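Local coordinates for protein (R)-specific secondary-alkylsulfatase (Pseudomonas sp., PDB 4AXH) that hydrolyses (R)-secondary-alkyl sulfates to (S)-alcohols with inversion of configuration, using a zinc-dependent metallo-beta-lactamase-type active site, at residues Y177-I182 with G289-S294. Numbering follows the deposited sequence.
With ZN (zinc ion), chain D.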
loop_
_atom_site.group_PDB
_atom_site.type_symbol
_atom_site.label_atom_id
_atom_site.label_comp_id
_atom_site.label_asym_id
_atom_site.label_seq_id
_atom_site.Cartn_x
_atom_site.Cartn_y
_atom_site.Cartn_z
ATOM N N TYR A 177 17.669 -13.485 -16.194
ATOM C CA TYR A 177 17.101 -13.277 -14.867
ATOM C C TYR A 177 15.694 -12.843 -15.185
ATOM O O TYR A 177 15.521 -11.739 -15.701
ATOM C CB TYR A 177 17.814 -12.146 -14.101
ATOM C CG TYR A 177 19.254 -12.406 -13.697
ATOM C CD1 TYR A 177 19.681 -13.681 -13.317
ATOM C CD2 TYR A 177 20.172 -11.360 -13.602
ATOM C CE1 TYR A 177 20.992 -13.914 -12.892
ATOM C CE2 TYR A 177 21.476 -11.579 -13.149
ATOM C CZ TYR A 177 21.883 -12.857 -12.801
ATOM O OH TYR A 177 23.170 -13.077 -12.369
ATOM N N SER A 178 14.695 -13.710 -14.960
ATOM C CA SER A 178 13.296 -13.382 -15.248
ATOM C C SER A 178 12.832 -12.131 -14.481
ATOM O O SER A 178 12.113 -11.301 -15.038
ATOM C CB SER A 178 12.384 -14.565 -14.934
ATOM O OG SER A 178 12.336 -14.887 -13.549
ATOM N N HIS A 179 13.235 -12.015 -13.204
ATOM C CA HIS A 179 12.848 -10.916 -12.321
ATOM C C HIS A 179 13.789 -10.795 -11.105
ATOM O O HIS A 179 14.620 -11.691 -10.849
ATOM C CB HIS A 179 11.359 -11.043 -11.873
ATOM C CG HIS A 179 11.034 -12.278 -11.089
ATOM N ND1 HIS A 179 11.071 -13.534 -11.673
ATOM C CD2 HIS A 179 10.616 -12.403 -9.809
ATOM C CE1 HIS A 179 10.680 -14.374 -10.729
ATOM N NE2 HIS A 179 10.405 -13.741 -9.584
ATOM N N SER A 180 13.609 -9.695 -10.344
ATOM C CA SER A 180 14.403 -9.349 -9.170
ATOM C C SER A 180 14.111 -10.131 -7.860
ATOM O O SER A 180 14.148 -9.523 -6.791
ATOM C CB SER A 180 14.388 -7.841 -8.953
ATOM O OG SER A 180 13.066 -7.385 -8.745
ATOM N N HIS A 181 13.884 -11.466 -7.919
ATOM C CA HIS A 181 13.690 -12.266 -6.698
ATOM C C HIS A 181 14.837 -13.234 -6.462
ATOM O O HIS A 181 15.353 -13.817 -7.415
ATOM C CB HIS A 181 12.341 -12.984 -6.663
ATOM C CG HIS A 181 11.163 -12.082 -6.444
ATOM N ND1 HIS A 181 9.899 -12.428 -6.895
ATOM C CD2 HIS A 181 11.091 -10.870 -5.849
ATOM C CE1 HIS A 181 9.110 -11.409 -6.564
ATOM N NE2 HIS A 181 9.781 -10.461 -5.909
ATOM N N ILE A 182 15.251 -13.385 -5.192
ATOM C CA ILE A 182 16.390 -14.220 -4.803
ATOM C C ILE A 182 16.331 -15.674 -5.287
ATOM O O ILE A 182 17.375 -16.279 -5.522
ATOM C CB ILE A 182 16.796 -14.092 -3.308
ATOM C CG1 ILE A 182 16.368 -12.733 -2.707
ATOM C CG2 ILE A 182 18.320 -14.292 -3.143
ATOM C CD1 ILE A 182 16.237 -12.655 -1.101
ATOM N N GLY A 289 6.286 -4.289 -12.213
ATOM C CA GLY A 289 5.421 -3.993 -11.079
ATOM C C GLY A 289 4.355 -5.009 -10.705
ATOM O O GLY A 289 3.615 -4.798 -9.724
ATOM N N SER A 290 4.212 -6.100 -11.491
ATOM C CA SER A 290 3.207 -7.138 -11.195
ATOM C C SER A 290 3.689 -8.025 -10.002
ATOM O O SER A 290 3.696 -7.540 -8.881
ATOM C CB SER A 290 2.854 -7.922 -12.462
ATOM O OG SER A 290 3.988 -8.501 -13.072
ATOM N N GLU A 291 4.138 -9.278 -10.241
ATOM C CA GLU A 291 4.643 -10.168 -9.195
ATOM C C GLU A 291 5.984 -9.625 -8.576
ATOM O O GLU A 291 6.279 -9.911 -7.415
ATOM C CB GLU A 291 4.814 -11.586 -9.776
ATOM C CG GLU A 291 5.194 -12.632 -8.746
ATOM C CD GLU A 291 6.684 -12.863 -8.639
ATOM O OE1 GLU A 291 7.419 -12.389 -9.536
ATOM O OE2 GLU A 291 7.109 -13.579 -7.705
ATOM N N ALA A 292 6.793 -8.878 -9.367
ATOM C CA ALA A 292 8.055 -8.286 -8.937
ATOM C C ALA A 292 8.227 -6.917 -9.572
ATOM O O ALA A 292 7.738 -6.714 -10.683
ATOM C CB ALA A 292 9.229 -9.175 -9.315
ATOM N N PRO A 293 8.935 -5.962 -8.910
ATOM C CA PRO A 293 9.132 -4.612 -9.500
ATOM C C PRO A 293 9.883 -4.608 -10.832
ATOM O O PRO A 293 9.502 -3.876 -11.755
ATOM C CB PRO A 293 9.896 -3.856 -8.419
ATOM C CG PRO A 293 9.553 -4.581 -7.156
ATOM C CD PRO A 293 9.539 -6.025 -7.567
ATOM N N SER A 294 10.933 -5.437 -10.934
ATOM C CA SER A 294 11.728 -5.619 -12.149
ATOM C C SER A 294 11.350 -7.017 -12.563
ATOM O O SER A 294 11.643 -7.971 -11.837
ATOM C CB SER A 294 13.223 -5.496 -11.843
ATOM O OG SER A 294 13.931 -5.390 -13.060
HETATM ZN ZN ZN D . 9.186 -14.143 -7.937
HETATM O O HOH W 1 9.946 -15.554 -6.601
#
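The His181 ring has the methyl CB of Ala292 over one face, a CH-pi contact with CB 3.9 Å from the ring centroid. Glu291 OE2 sits at the edge of the same ring, in its plane. The Glu291 carboxylate stands nearly upright to both imidazoles, 80° from the His179 ring and 85° from that of His181. Around the His179 ring, Ala292 CB and Glu291 OE1 approach obliquely, while the zinc-bound water lies at its edge in plane.

The zinc ion draws these groups together. The zinc ion is held by His179 NE2 at 2.1 Å, His181 ND1 at 2.1 Å and Glu291 OE2 at 2.2 Å. The water and Asp310 complete the site. The two histidines use different ring nitrogens. Glu291 reaches the metal through a chain bent at CB-CG (chi2 -94°), and OE1 stays farther off, 3.0 Å from the zinc ion. In the second shell, His179 ND1 donates to Ser178 OG at 2.6 Å, which helps fix the rotation of the ring; Ser178 OG also bonds Asp148.

Away from the metal, Ser180 N donates to Ser294 O at 3.0 Å, joining the two backbones. The hydroxyls of this pair bond elsewhere, Ser180 to Glu217 and Ser294 to the carbonyl of Ser208.

This is half of the dinuclear zinc site of the metallo-beta-lactamase fold. Residues 177-182 follow strand 172-176 of a mixed sheet that also holds 203-207, and His181 is the N-cap of helix 182-185. Residues 289-294 link strands 280-286 and 296-300, neighbours in a second sheet. Helix 210-219 packs against Ser180, His181 and Pro293, and helix 330-344 against Ser290 and Glu291.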